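Local coordinates for protein ULam111 (Flavobacterium sp., PDB 5WUT) that probably hydrolyses internal beta-glucosidic bonds of laminarin, as a laminarinase of glycoside hydrolase family 16 with a beta-jelly-roll fold, at residues A[46-51]-A[59-64]; A[53-58]-A[158-163]; A[206-211]-A[220-225]. All blocks are in the same frame, centred on the assembly; numbering follows the deposited sequence.

Contact 1: residues A[46-51]-A[59-64]; sequences KTNHKM and TAKKEG
Asn48 meets Thr59 through two hydrogen bonds, one through its backbone O and one through its side-chain amide. Its backbone O receives the amide N of Thr59 at 2.8 Å in an almost straight bond (173° at the hydrogen). Its side-chain ND2 donates in turn to Thr59 O at 2.9 Å. Thr59 O lies in the plane of the Asn48 amide, and the N-H points at it with an angle of 175°. The side chain can reach it because CG stands beside the backbone N, anti to the carbonyl carbon (chi1 -83°), and the amide thus stands in for a backbone N-H where the regular strand 49-52 has not yet begun. The pair lies at the open end of an antiparallel beta hairpin formed by strands 49-52 and 55-63, at one margin of the jelly roll; further along, Lys50 and Val57 continue the backbone ladder. Lys61 comes from the direction opposite to Asn48, and its CG, CD and CE pass round the nitrogen end of the amide, CE closest at 3.5 Å from Asn48 ND2. A bend at chi3 accompanies the turn of its ammonium group toward Thr47, where NZ makes a weak hydrogen bond of 3.4 Å to Thr47 O. A water links the side chains of Asn48 and Lys61, donating to Asn48 OD1 at 2.7 Å and accepting from Lys61 NZ at 3.0 Å. The amide is gripped further by Thr45, whose OG1 bonds OD1, and by Thr68 OG1, a second acceptor for ND2. Thr59 OG1 is hydrogen-bonded to Asp225 OD1 on the neighbouring strand 224-234.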
loop_
_atom_site.group_PDB
_atom_site.type_symbol
_atom_site.label_atom_id
_atom_site.label_comp_id
_atom_site.label_asym_id
_atom_site.label_seq_id
_atom_site.Cartn_x
_atom_site.Cartn_y
_atom_site.Cartn_z
ATOM N N LYS A 46 13.124 1.131 -32.356
ATOM C CA LYS A 46 13.633 2.416 -31.865
ATOM C C LYS A 46 12.672 3.536 -32.237
ATOM O O LYS A 46 12.959 4.727 -32.033
ATOM C CB LYS A 46 15.025 2.726 -32.441
ATOM C CG LYS A 46 16.129 1.794 -32.001
ATOM C CD LYS A 46 17.488 2.348 -32.409
ATOM C CE LYS A 46 17.858 1.997 -33.833
ATOM N NZ LYS A 46 19.279 2.384 -34.072
ATOM N N THR A 47 11.529 3.154 -32.792
ATOM C CA THR A 47 10.569 4.128 -33.299
ATOM C C THR A 47 9.204 4.058 -32.611
ATOM O O THR A 47 8.211 4.588 -33.120
ATOM C CB THR A 47 10.382 3.954 -34.824
ATOM O OG1 THR A 47 10.124 2.575 -35.111
ATOM C CG2 THR A 47 11.640 4.381 -35.561
ATOM N N ASN A 48 9.143 3.428 -31.436
ATOM C CA ASN A 48 7.890 3.355 -30.689
ATOM C C ASN A 48 7.889 4.175 -29.393
ATOM O O ASN A 48 6.973 4.062 -28.583
ATOM C CB ASN A 48 7.546 1.895 -30.361
ATOM C CG ASN A 48 6.850 1.186 -31.514
ATOM O OD1 ASN A 48 7.468 0.907 -32.542
ATOM N ND2 ASN A 48 5.566 0.869 -31.330
ATOM N N HIS A 49 8.901 5.007 -29.201
ATOM C CA HIS A 49 8.942 5.828 -27.993
ATOM C C HIS A 49 9.161 7.296 -28.330
ATOM O O HIS A 49 9.636 7.637 -29.416
ATOM C CB HIS A 49 10.063 5.371 -27.083
ATOM C CG HIS A 49 11.398 5.750 -27.618
ATOM N ND1 HIS A 49 11.980 5.086 -28.673
ATOM C CD2 HIS A 49 12.230 6.768 -27.297
ATOM C CE1 HIS A 49 13.130 5.667 -28.970
ATOM N NE2 HIS A 49 13.308 6.686 -28.147
ATOM N N LYS A 50 8.830 8.157 -27.379
ATOM C CA LYS A 50 9.109 9.583 -27.500
ATOM C C LYS A 50 9.373 10.181 -26.124
ATOM O O LYS A 50 8.961 9.626 -25.102
ATOM C CB LYS A 50 7.944 10.315 -28.159
ATOM C CG LYS A 50 6.709 10.366 -27.292
ATOM C CD LYS A 50 5.528 11.006 -28.005
ATOM C CE LYS A 50 4.217 10.392 -27.528
ATOM N NZ LYS A 50 3.044 11.238 -27.867
ATOM N N MET A 51 10.096 11.294 -26.106
ATOM C CA MET A 51 10.286 12.069 -24.887
ATOM C C MET A 51 9.321 13.237 -24.929
ATOM O O MET A 51 9.406 14.090 -25.810
ATOM C CB MET A 51 11.729 12.557 -24.753
ATOM C CG MET A 51 12.751 11.518 -25.168
ATOM S SD MET A 51 12.815 10.137 -24.013
ATOM C CE MET A 51 12.907 11.021 -22.477
ATOM N N THR A 59 4.878 3.616 -26.735
ATOM C CA THR A 59 3.572 3.302 -27.306
ATOM C C THR A 59 3.554 1.925 -27.965
ATOM O O THR A 59 4.405 1.611 -28.809
ATOM C CB THR A 59 3.141 4.359 -28.343
ATOM O OG1 THR A 59 3.024 5.634 -27.698
ATOM C CG2 THR A 59 1.790 3.995 -28.942
ATOM N N ALA A 60 2.601 1.105 -27.532
ATOM C CA ALA A 60 2.347 -0.196 -28.138
ATOM C C ALA A 60 1.374 0.009 -29.293
ATOM O O ALA A 60 0.340 0.642 -29.115
ATOM C CB ALA A 60 1.776 -1.166 -27.104
ATOM N N LYS A 61 1.745 -0.485 -30.473
ATOM C CA LYS A 61 0.957 -0.264 -31.682
ATOM C C LYS A 61 0.663 -1.568 -32.397
ATOM O O LYS A 61 1.424 -2.525 -32.310
ATOM C CB LYS A 61 1.689 0.669 -32.653
ATOM C CG LYS A 61 2.105 2.020 -32.089
ATOM C CD LYS A 61 2.830 2.832 -33.170
ATOM C CE LYS A 61 3.937 3.724 -32.599
ATOM N NZ LYS A 61 4.851 4.257 -33.669
ATOM N N LYS A 62 -0.440 -1.576 -33.140
ATOM C CA LYS A 62 -0.719 -2.659 -34.059
ATOM C C LYS A 62 -0.904 -2.080 -35.463
ATOM O O LYS A 62 -1.704 -1.173 -35.666
ATOM C CB LYS A 62 -1.955 -3.434 -33.619
ATOM C CG LYS A 62 -2.259 -4.638 -34.507
ATOM C CD LYS A 62 -3.658 -5.176 -34.227
ATOM C CE LYS A 62 -3.998 -6.351 -35.133
ATOM N NZ LYS A 62 -4.551 -5.874 -36.434
ATOM N N GLU A 63 -0.126 -2.595 -36.407
ATOM C CA GLU A 63 -0.162 -2.147 -37.796
ATOM C C GLU A 63 -0.256 -3.395 -38.670
ATOM O O GLU A 63 0.689 -4.181 -38.780
ATOM C CB GLU A 63 1.077 -1.295 -38.103
ATOM C CG GLU A 63 1.022 0.083 -37.412
ATOM C CD GLU A 63 2.386 0.633 -36.965
ATOM O OE1 GLU A 63 3.238 -0.143 -36.471
ATOM O OE2 GLU A 63 2.602 1.855 -37.099
ATOM N N GLY A 64 -1.422 -3.610 -39.271
ATOM C CA GLY A 64 -1.661 -4.875 -39.933
ATOM C C GLY A 64 -1.696 -5.964 -38.886
ATOM O O GLY A 64 -2.416 -5.849 -37.887
HETATM O O HOH W 1 6.287 1.890 -34.765
#

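Contact 2: residues A[53-58]-A[158-163]; sequences NGKLVI and QGFHLY
Lys55 reaches Phe160 with the carbons of its side chain, not with its charge. From CB, which points toward the 158-163 segment, the chain runs to CG, placed anti to the carbonyl carbon (chi1 -84°). CG lies 3.9 Å from Phe160 CZ and slightly farther from CE2. A bend at chi2 (58°) folds the chain back so that CE returns to the same part of the ring, 3.7 Å from Phe160 CZ and 4.0 Å from Phe160 CE2. CG and CE therefore both touch the outer end of the phenyl group, which CE approaches obliquely; CD, between them, stands farther off. A second bend, at chi4, turns NZ back to its own segment, where a weak hydrogen bond of 3.5 Å joins it to Asn53 O. An alanine here would remove both carbons that meet the ring, and the far end of Phe160 would probably lose its apolar partner on this side and be freer to turn. This small surface contact reaches across strands 224-234 and 83-90, which lie between strands 55-63 and 161-167: Lys55 also touches Asp229 of strand 224-234, while Phe160, beside His161, rests on Arg88 and Lys90 of strand 83-90.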
loop_
_atom_site.group_PDB
_atom_site.type_symbol
_atom_site.label_atom_id
_atom_site.label_comp_id
_atom_site.label_asym_id
_atom_site.label_seq_id
_atom_site.Cartn_x
_atom_site.Cartn_y
_atom_site.Cartn_z
ATOM N N ASN A 53 7.048 16.011 -22.383
ATOM C CA ASN A 53 6.599 16.618 -21.131
ATOM C C ASN A 53 7.316 16.018 -19.918
ATOM O O ASN A 53 6.710 15.816 -18.861
ATOM C CB ASN A 53 5.079 16.461 -20.988
ATOM C CG ASN A 53 4.493 17.338 -19.893
ATOM O OD1 ASN A 53 4.966 18.448 -19.650
ATOM N ND2 ASN A 53 3.455 16.838 -19.225
ATOM N N GLY A 54 8.602 15.715 -20.090
ATOM C CA GLY A 54 9.421 15.163 -19.024
ATOM C C GLY A 54 9.172 13.690 -18.742
ATOM O O GLY A 54 9.577 13.173 -17.705
ATOM N N LYS A 55 8.492 13.011 -19.658
ATOM C CA LYS A 55 8.248 11.576 -19.529
ATOM C C LYS A 55 8.837 10.817 -20.707
ATOM O O LYS A 55 8.809 11.302 -21.843
ATOM C CB LYS A 55 6.743 11.268 -19.454
ATOM C CG LYS A 55 6.067 11.376 -18.078
ATOM C CD LYS A 55 6.211 12.744 -17.478
ATOM C CE LYS A 55 5.271 12.948 -16.313
ATOM N NZ LYS A 55 4.848 14.361 -16.294
ATOM N N LEU A 56 9.341 9.616 -20.436
ATOM C CA LEU A 56 9.512 8.621 -21.487
ATOM C C LEU A 56 8.141 8.019 -21.779
ATOM O O LEU A 56 7.487 7.495 -20.882
ATOM C CB LEU A 56 10.511 7.527 -21.075
ATOM C CG LEU A 56 10.528 6.279 -21.976
ATOM C CD1 LEU A 56 11.072 6.615 -23.375
ATOM C CD2 LEU A 56 11.350 5.181 -21.337
ATOM N N VAL A 57 7.684 8.120 -23.026
ATOM C CA VAL A 57 6.407 7.526 -23.398
ATOM C C VAL A 57 6.627 6.419 -24.416
ATOM O O VAL A 57 7.083 6.659 -25.531
ATOM C CB VAL A 57 5.414 8.568 -23.970
ATOM C CG1 VAL A 57 4.078 7.891 -24.319
ATOM C CG2 VAL A 57 5.201 9.705 -22.973
ATOM N N ILE A 58 6.316 5.194 -24.007
ATOM C CA ILE A 58 6.405 4.047 -24.897
ATOM C C ILE A 58 5.019 3.735 -25.416
ATOM O O ILE A 58 4.077 3.609 -24.629
ATOM C CB ILE A 58 6.973 2.822 -24.174
ATOM C CG1 ILE A 58 8.414 3.101 -23.720
ATOM C CG2 ILE A 58 6.878 1.571 -25.069
ATOM C CD1 ILE A 58 8.978 2.056 -22.790
ATOM N N GLN A 158 -5.181 4.712 -12.538
ATOM C CA GLN A 158 -5.421 6.161 -12.512
ATOM C C GLN A 158 -4.151 6.927 -12.199
ATOM O O GLN A 158 -3.582 6.757 -11.123
ATOM C CB GLN A 158 -6.483 6.523 -11.462
ATOM C CG GLN A 158 -7.850 5.881 -11.668
ATOM C CD GLN A 158 -8.692 5.894 -10.397
ATOM O OE1 GLN A 158 -8.667 6.857 -9.629
ATOM N NE2 GLN A 158 -9.441 4.817 -10.168
ATOM N N GLY A 159 -3.723 7.784 -13.122
ATOM C CA GLY A 159 -2.597 8.669 -12.876
ATOM C C GLY A 159 -1.271 7.953 -12.714
ATOM O O GLY A 159 -1.120 6.796 -13.121
ATOM N N PHE A 160 -0.317 8.645 -12.091
ATOM C CA PHE A 160 1.015 8.087 -11.822
ATOM C C PHE A 160 1.089 7.461 -10.425
ATOM O O PHE A 160 0.474 7.957 -9.481
ATOM C CB PHE A 160 2.097 9.173 -11.968
ATOM C CG PHE A 160 2.414 9.513 -13.400
ATOM C CD1 PHE A 160 1.558 10.327 -14.135
ATOM C CD2 PHE A 160 3.553 9.001 -14.018
ATOM C CE1 PHE A 160 1.828 10.629 -15.470
ATOM C CE2 PHE A 160 3.832 9.297 -15.354
ATOM C CZ PHE A 160 2.965 10.119 -16.077
ATOM N N HIS A 161 1.831 6.359 -10.318
ATOM C CA HIS A 161 2.108 5.731 -9.032
ATOM C C HIS A 161 3.594 5.480 -8.888
ATOM O O HIS A 161 4.346 5.527 -9.864
ATOM C CB HIS A 161 1.339 4.423 -8.888
ATOM C CG HIS A 161 -0.142 4.610 -8.880
ATOM N ND1 HIS A 161 -0.886 4.621 -7.716
ATOM C CD2 HIS A 161 -1.018 4.827 -9.890
ATOM C CE1 HIS A 161 -2.155 4.826 -8.013
ATOM N NE2 HIS A 161 -2.265 4.954 -9.326
ATOM N N LEU A 162 4.006 5.200 -7.656
ATOM C CA LEU A 162 5.405 4.931 -7.337
ATOM C C LEU A 162 5.631 3.442 -7.130
ATOM O O LEU A 162 4.845 2.767 -6.440
ATOM C CB LEU A 162 5.826 5.697 -6.080
ATOM C CG LEU A 162 5.613 7.207 -6.084
ATOM C CD1 LEU A 162 6.089 7.752 -4.747
ATOM C CD2 LEU A 162 6.346 7.873 -7.226
ATOM N N TYR A 163 6.702 2.939 -7.737
ATOM C CA TYR A 163 7.095 1.543 -7.630
ATOM C C TYR A 163 8.531 1.511 -7.181
ATOM O O TYR A 163 9.363 2.125 -7.830
ATOM C CB TYR A 163 6.927 0.830 -8.977
ATOM C CG TYR A 163 5.540 0.924 -9.565
ATOM C CD1 TYR A 163 5.129 2.043 -10.287
ATOM C CD2 TYR A 163 4.639 -0.130 -9.430
ATOM C CE1 TYR A 163 3.848 2.116 -10.828
ATOM C CE2 TYR A 163 3.376 -0.068 -9.975
ATOM C CZ TYR A 163 2.979 1.054 -10.675
ATOM O OH TYR A 163 1.695 1.103 -11.219
#

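Contact 3: residues A[206-211]-A[220-225]; sequences MAIGGN and AIFPQD
Ile208 packs against the outer end of the Phe222 ring with both of its branches. CD1 lies 3.8 Å from Phe222 CE1, and CG2 is equally close to Phe222 CZ, so the branched side chain straddles these two ring carbons; CD1 itself approaches the ring obliquely. The two side chains come from opposite directions, and this pair is purely apolar. A second point of contact lies nearer Asp225. There the Met206 methyl CE rests 3.5 Å from Gln224 O, a carbonyl already bonded to Ala60 N of strand 55-63; the methyl ends a chain that sets out with CG anti to the backbone N (chi1 173°) and bends at chi3.

One step outward, Phe222 is steadied by its own segment: Ile221 CG1 sits 3.8 Å above the plane, over the ring centre. Ile221 is tied in turn to Gln224, whose NE2 donates to Ile221 O at 2.8 Å with an angle of 158° at the hydrogen. This bond closes a small turn round the cis peptide bond before Pro223 and draws the Gln224 amide back from the 206-211 segment, although its CB points toward it. The other end of that amide, OE1, accepts the backbone N of Val93.

Farther out, the rings of Tyr67 and Phe222 meet with their planes at about 60°, and Ile97 of strand 97-105 touches Phe222, Ile208 and Met206 alike. Met206 also packs on Ile58 and Ala60 of strand 55-63. Ile208 and Met206 of strand 200-208 thus pack on the segment leading into strand 224-234 and on strand 55-63 beside it, consistent with the face-to-face sheet packing of the jelly-roll sandwich of family 16 glycoside hydrolases.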
loop_
_atom_site.group_PDB
_atom_site.type_symbol
_atom_site.label_atom_id
_atom_site.label_comp_id
_atom_site.label_asym_id
_atom_site.label_seq_id
_atom_site.Cartn_x
_atom_site.Cartn_y
_atom_site.Cartn_z
ATOM N N MET A 206 7.454 -2.802 -22.769
ATOM C CA MET A 206 6.033 -3.121 -22.785
ATOM C C MET A 206 5.792 -4.235 -23.793
ATOM O O MET A 206 5.954 -4.050 -25.008
ATOM C CB MET A 206 5.184 -1.885 -23.087
ATOM C CG MET A 206 3.698 -2.209 -23.278
ATOM S SD MET A 206 2.558 -0.808 -23.212
ATOM C CE MET A 206 3.425 0.407 -24.202
ATOM N N ALA A 207 5.479 -5.418 -23.279
ATOM C CA ALA A 207 5.199 -6.571 -24.124
ATOM C C ALA A 207 3.700 -6.696 -24.469
ATOM O O ALA A 207 2.837 -6.063 -23.859
ATOM C CB ALA A 207 5.694 -7.837 -23.459
ATOM N N ILE A 208 3.413 -7.498 -25.490
ATOM C CA ILE A 208 2.060 -7.721 -25.969
ATOM C C ILE A 208 1.793 -9.213 -26.091
ATOM O O ILE A 208 2.529 -9.917 -26.781
ATOM C CB ILE A 208 1.837 -7.062 -27.344
ATOM C CG1 ILE A 208 1.985 -5.546 -27.210
ATOM C CG2 ILE A 208 0.461 -7.472 -27.917
ATOM C CD1 ILE A 208 2.133 -4.818 -28.547
ATOM N N GLY A 209 0.776 -9.696 -25.382
ATOM C CA GLY A 209 0.398 -11.101 -25.459
ATOM C C GLY A 209 1.430 -12.039 -24.878
ATOM O O GLY A 209 2.170 -11.656 -23.983
ATOM N N GLY A 210 1.478 -13.272 -25.380
ATOM C CA GLY A 210 2.444 -14.218 -24.862
ATOM C C GLY A 210 2.018 -15.015 -23.643
ATOM O O GLY A 210 0.882 -14.909 -23.164
ATOM N N ASN A 211 2.966 -15.792 -23.128
ATOM C CA ASN A 211 2.705 -16.751 -22.071
ATOM C C ASN A 211 2.292 -16.082 -20.762
ATOM O O ASN A 211 1.513 -16.644 -19.991
ATOM C CB ASN A 211 3.981 -17.585 -21.857
ATOM C CG ASN A 211 3.903 -18.509 -20.648
ATOM O OD1 ASN A 211 2.950 -19.260 -20.499
ATOM N ND2 ASN A 211 4.933 -18.475 -19.804
ATOM N N ALA A 220 -8.538 -3.935 -30.003
ATOM C CA ALA A 220 -9.173 -2.624 -29.963
ATOM C C ALA A 220 -8.431 -1.657 -29.034
ATOM O O ALA A 220 -8.645 -0.445 -29.103
ATOM C CB ALA A 220 -10.618 -2.748 -29.522
ATOM N N ILE A 221 -7.568 -2.183 -28.166
ATOM C CA ILE A 221 -6.918 -1.319 -27.175
ATOM C C ILE A 221 -5.821 -0.432 -27.766
ATOM O O ILE A 221 -5.449 0.574 -27.171
ATOM C CB ILE A 221 -6.298 -2.132 -25.986
ATOM C CG1 ILE A 221 -5.016 -2.877 -26.385
ATOM C CG2 ILE A 221 -7.327 -3.067 -25.368
ATOM C CD1 ILE A 221 -4.408 -3.710 -25.234
ATOM N N PHE A 222 -5.291 -0.806 -28.923
ATOM C CA PHE A 222 -4.127 -0.119 -29.471
ATOM C C PHE A 222 -4.516 1.175 -30.168
ATOM O O PHE A 222 -5.549 1.234 -30.833
ATOM C CB PHE A 222 -3.376 -1.043 -30.427
ATOM C CG PHE A 222 -2.870 -2.278 -29.768
ATOM C CD1 PHE A 222 -1.782 -2.199 -28.902
ATOM C CD2 PHE A 222 -3.496 -3.497 -29.951
ATOM C CE1 PHE A 222 -1.300 -3.332 -28.259
ATOM C CE2 PHE A 222 -3.024 -4.635 -29.314
ATOM C CZ PHE A 222 -1.929 -4.549 -28.457
ATOM N N PRO A 223 -3.679 2.213 -30.040
ATOM C CA PRO A 223 -2.381 2.234 -29.351
ATOM C C PRO A 223 -2.481 2.456 -27.838
ATOM O O PRO A 223 -3.439 3.051 -27.366
ATOM C CB PRO A 223 -1.665 3.407 -30.021
ATOM C CG PRO A 223 -2.766 4.358 -30.341
ATOM C CD PRO A 223 -3.950 3.488 -30.733
ATOM N N GLN A 224 -1.487 1.972 -27.093
ATOM C CA GLN A 224 -1.462 2.167 -25.644
ATOM C C GLN A 224 -0.142 2.764 -25.196
ATOM O O GLN A 224 0.917 2.335 -25.655
ATOM C CB GLN A 224 -1.698 0.839 -24.926
ATOM C CG GLN A 224 -3.162 0.407 -24.847
ATOM C CD GLN A 224 -4.030 1.393 -24.075
ATOM O OE1 GLN A 224 -3.620 1.931 -23.041
ATOM N NE2 GLN A 224 -5.235 1.633 -24.571
ATOM N N ASP A 225 -0.213 3.724 -24.271
ATOM C CA ASP A 225 0.966 4.418 -23.760
ATOM C C ASP A 225 1.351 3.962 -22.349
ATOM O O ASP A 225 0.502 3.888 -21.451
ATOM C CB ASP A 225 0.737 5.930 -23.709
ATOM C CG ASP A 225 0.706 6.585 -25.079
ATOM O OD1 ASP A 225 1.045 5.939 -26.086
ATOM O OD2 ASP A 225 0.356 7.783 -25.123
#

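From the N terminus, the 46-51 segment leads through the tight turn at 53-54 into strand 55-63, and contact 1 closes this hairpin. Contact 2 starts inside that hairpin, at 53-58, and ends about a hundred residues later at 158-163, so contacts 1 and 2 cross along the chain. Contact 3 follows both in series, closing the loop between strands 200-208 and 224-234. Strand 55-63 is common to contacts 1 and 2, and strand 224-234 runs antiparallel beside it. Contact 1 thus fastens strand 49-52 to strand 55-63, contact 2 reaches from that strand to 161-167, and contact 3 packs strand 200-208 on the approach to strand 224-234.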